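Local coordinates for protein lantibiotic dehydratase (Microbispora corallina, PDB 5EHK) that probably dehydrates serine and threonine residues of the NAI-107 precursor peptide during lantibiotic biosynthesis, in a tRNA-dependent manner, at residues S587-V595 with A603-L611. Numbering follows the deposited sequence.
Sequences SYSGRRISV and AQEIPLDEL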
loop_
_atom_site.group_PDB
_atom_site.type_symbol
_atom_site.label_atom_id
_atom_site.label_comp_id
_atom_site.label_asym_id
_atom_site.label_seq_id
_atom_site.Cartn_x
_atom_site.Cartn_y
_atom_site.Cartn_z
ATOM N N SER A 587 -3.727 -11.425 -39.245
ATOM C CA SER A 587 -2.801 -10.350 -39.024
ATOM C C SER A 587 -2.643 -9.574 -40.325
ATOM O O SER A 587 -2.432 -10.179 -41.389
ATOM C CB SER A 587 -1.464 -10.932 -38.580
ATOM O OG SER A 587 -0.405 -10.039 -38.805
ATOM N N TYR A 588 -2.775 -8.246 -40.245
ATOM C CA TYR A 588 -2.763 -7.385 -41.418
ATOM C C TYR A 588 -1.683 -6.318 -41.353
ATOM O O TYR A 588 -1.526 -5.525 -42.284
ATOM C CB TYR A 588 -4.114 -6.706 -41.629
ATOM C CG TYR A 588 -5.241 -7.649 -41.972
ATOM C CD1 TYR A 588 -5.145 -8.519 -43.070
ATOM C CD2 TYR A 588 -6.413 -7.661 -41.215
ATOM C CE1 TYR A 588 -6.189 -9.402 -43.386
ATOM C CE2 TYR A 588 -7.460 -8.527 -41.528
ATOM C CZ TYR A 588 -7.347 -9.393 -42.615
ATOM O OH TYR A 588 -8.390 -10.244 -42.932
ATOM N N SER A 589 -0.974 -6.238 -40.239
ATOM C CA SER A 589 0.203 -5.390 -40.214
ATOM C C SER A 589 1.211 -6.101 -41.117
ATOM O O SER A 589 1.002 -7.257 -41.521
ATOM C CB SER A 589 0.717 -5.254 -38.775
ATOM O OG SER A 589 -0.355 -4.924 -37.887
ATOM N N GLY A 590 2.313 -5.458 -41.444
ATOM C CA GLY A 590 3.331 -6.201 -42.178
ATOM C C GLY A 590 3.913 -7.458 -41.518
ATOM O O GLY A 590 4.538 -8.287 -42.187
ATOM N N ARG A 591 3.763 -7.568 -40.194
ATOM C CA ARG A 591 4.544 -8.525 -39.396
ATOM C C ARG A 591 3.736 -9.266 -38.352
ATOM O O ARG A 591 2.719 -8.769 -37.833
ATOM C CB ARG A 591 5.653 -7.788 -38.650
ATOM C CG ARG A 591 6.575 -6.975 -39.534
ATOM C CD ARG A 591 7.547 -7.863 -40.263
ATOM N NE ARG A 591 8.444 -7.056 -41.078
ATOM C CZ ARG A 591 8.196 -6.762 -42.350
ATOM N NH1 ARG A 591 7.087 -7.245 -42.912
ATOM N NH2 ARG A 591 9.047 -6.005 -43.051
ATOM N N ARG A 592 4.232 -10.447 -38.008
ATOM C CA ARG A 592 3.656 -11.209 -36.916
ATOM C C ARG A 592 4.719 -11.697 -35.955
ATOM O O ARG A 592 5.802 -12.140 -36.380
ATOM C CB ARG A 592 2.837 -12.372 -37.456
ATOM C CG ARG A 592 2.628 -13.504 -36.489
ATOM C CD ARG A 592 1.703 -14.524 -37.098
ATOM N NE ARG A 592 1.869 -15.809 -36.434
ATOM C CZ ARG A 592 0.875 -16.617 -36.089
ATOM N NH1 ARG A 592 -0.389 -16.283 -36.322
ATOM N NH2 ARG A 592 1.153 -17.762 -35.492
ATOM N N ILE A 593 4.406 -11.598 -34.660
ATOM C CA ILE A 593 5.261 -12.127 -33.594
ATOM C C ILE A 593 4.572 -13.341 -33.007
ATOM O O ILE A 593 3.610 -13.238 -32.251
ATOM C CB ILE A 593 5.485 -11.073 -32.485
ATOM C CG1 ILE A 593 5.962 -9.751 -33.092
ATOM C CG2 ILE A 593 6.473 -11.569 -31.458
ATOM C CD1 ILE A 593 5.798 -8.552 -32.191
ATOM N N SER A 594 5.064 -14.512 -33.356
ATOM C CA SER A 594 4.478 -15.736 -32.841
ATOM C C SER A 594 5.086 -15.986 -31.488
ATOM O O SER A 594 6.313 -15.942 -31.348
ATOM C CB SER A 594 4.796 -16.903 -33.764
ATOM O OG SER A 594 4.521 -16.575 -35.110
ATOM N N VAL A 595 4.235 -16.232 -30.497
ATOM C CA VAL A 595 4.679 -16.617 -29.162
ATOM C C VAL A 595 4.024 -17.912 -28.723
ATOM O O VAL A 595 2.839 -17.931 -28.399
ATOM C CB VAL A 595 4.326 -15.559 -28.141
ATOM C CG1 VAL A 595 4.931 -15.917 -26.816
ATOM C CG2 VAL A 595 4.796 -14.209 -28.615
ATOM N N ALA A 603 2.040 -14.324 -42.924
ATOM C CA ALA A 603 2.591 -13.078 -42.376
ATOM C C ALA A 603 4.074 -13.187 -42.115
ATOM O O ALA A 603 4.530 -14.184 -41.568
ATOM C CB ALA A 603 1.853 -12.677 -41.093
ATOM N N GLN A 604 4.833 -12.179 -42.519
ATOM C CA GLN A 604 6.272 -12.206 -42.295
ATOM C C GLN A 604 6.558 -12.149 -40.799
ATOM O O GLN A 604 6.108 -11.219 -40.097
ATOM C CB GLN A 604 6.950 -11.052 -43.013
ATOM C CG GLN A 604 8.452 -11.123 -42.996
ATOM C CD GLN A 604 9.100 -10.009 -43.798
ATOM O OE1 GLN A 604 8.625 -9.636 -44.875
ATOM N NE2 GLN A 604 10.192 -9.474 -43.279
ATOM N N GLU A 605 7.274 -13.157 -40.312
ATOM C CA GLU A 605 7.550 -13.298 -38.888
ATOM C C GLU A 605 8.551 -12.253 -38.408
ATOM O O GLU A 605 9.588 -12.052 -39.046
ATOM C CB GLU A 605 8.060 -14.716 -38.603
ATOM C CG GLU A 605 8.500 -14.967 -37.182
ATOM C CD GLU A 605 7.348 -15.075 -36.213
ATOM O OE1 GLU A 605 6.256 -15.494 -36.634
ATOM O OE2 GLU A 605 7.528 -14.738 -35.027
ATOM N N ILE A 606 8.228 -11.549 -37.316
ATOM C CA ILE A 606 9.240 -10.703 -36.675
ATOM C C ILE A 606 9.651 -11.338 -35.343
ATOM O O ILE A 606 8.946 -11.236 -34.342
ATOM C CB ILE A 606 8.852 -9.182 -36.605
ATOM C CG1 ILE A 606 9.955 -8.322 -35.987
ATOM C CG2 ILE A 606 7.562 -8.959 -35.904
ATOM C CD1 ILE A 606 9.452 -6.986 -35.592
ATOM N N PRO A 607 10.811 -12.014 -35.344
ATOM C CA PRO A 607 11.092 -13.005 -34.305
ATOM C C PRO A 607 11.261 -12.354 -32.938
ATOM O O PRO A 607 11.923 -11.323 -32.782
ATOM C CB PRO A 607 12.432 -13.624 -34.757
ATOM C CG PRO A 607 12.692 -13.075 -36.136
ATOM C CD PRO A 607 12.010 -11.743 -36.150
ATOM N N LEU A 608 10.653 -12.984 -31.948
ATOM C CA LEU A 608 10.697 -12.517 -30.572
ATOM C C LEU A 608 12.114 -12.193 -30.067
ATOM O O LEU A 608 12.322 -11.162 -29.423
ATOM C CB LEU A 608 10.039 -13.570 -29.691
ATOM C CG LEU A 608 9.861 -13.292 -28.226
ATOM C CD1 LEU A 608 9.228 -11.922 -28.140
ATOM C CD2 LEU A 608 8.921 -14.342 -27.722
ATOM N N ASP A 609 13.091 -13.044 -30.376
ATOM C CA ASP A 609 14.432 -12.849 -29.828
ATOM C C ASP A 609 15.166 -11.680 -30.459
ATOM O O ASP A 609 16.304 -11.416 -30.107
ATOM C CB ASP A 609 15.292 -14.125 -29.885
ATOM C CG ASP A 609 15.513 -14.661 -31.314
ATOM O OD1 ASP A 609 15.425 -13.898 -32.319
ATOM O OD2 ASP A 609 15.791 -15.881 -31.422
ATOM N N GLU A 610 14.521 -10.993 -31.399
ATOM C CA GLU A 610 15.121 -9.812 -32.001
ATOM C C GLU A 610 14.636 -8.543 -31.327
ATOM O O GLU A 610 15.040 -7.438 -31.706
ATOM C CB GLU A 610 14.831 -9.733 -33.490
ATOM C CG GLU A 610 15.347 -10.892 -34.310
ATOM C CD GLU A 610 15.168 -10.660 -35.825
ATOM O OE1 GLU A 610 14.736 -9.537 -36.229
ATOM O OE2 GLU A 610 15.453 -11.603 -36.606
ATOM N N LEU A 611 13.768 -8.703 -30.331
ATOM C CA LEU A 611 13.118 -7.570 -29.700
ATOM C C LEU A 611 13.789 -7.120 -28.388
ATOM O O LEU A 611 14.267 -7.934 -27.625
ATOM C CB LEU A 611 11.642 -7.893 -29.500
ATOM C CG LEU A 611 10.908 -8.141 -30.818
ATOM C CD1 LEU A 611 9.405 -8.410 -30.624
ATOM C CD2 LEU A 611 11.134 -6.934 -31.741
HETATM O O HOH W 1 8.750 -14.986 -32.534
#
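The carboxylate of E605 takes the place of a backbone partner for S594: the S594 N to E605 OE2 bond measures 3.0 Å, is nearly straight at 173°, and uses the syn lone pair. On the same residue the hydroxyl S594 OG donates to E605 OE1, so two bonds fix the rotation of the carboxylate. A bend at chi2 of E605 (74°) swings the group forward along the strand direction, to S594. R592 NE in turn donates to S594 OG (3.1 Å) in the guanidinium plane, orienting that hydroxyl, while R592 NH2 is bonded to P288 O. Two residues earlier, R592 N to Q604 O (2.9 Å) and I606 N to R592 O (2.7 Å) straddle E605, the pattern of a parallel bridge between R592 and E605. The buried apolar side is built by I593, whose CG1 packs alongside I606 CG2 and whose CD1 meets L611 CD1 tip to tip at 3.9 Å; L652 of helix 647-656 packs on I593 and L611. The solvent side is looser: the amide of Q604 stacks on the R591 guanidinium, planes 15° apart and NE2 3.5 Å over its centre, without a hydrogen bond between them. Strand 591-595 lies between strand 566-572 and the short, weakly bonded strand 604-605, which forms the edge of the mixed beta sheet within this chain and is added through a parallel crossover connection.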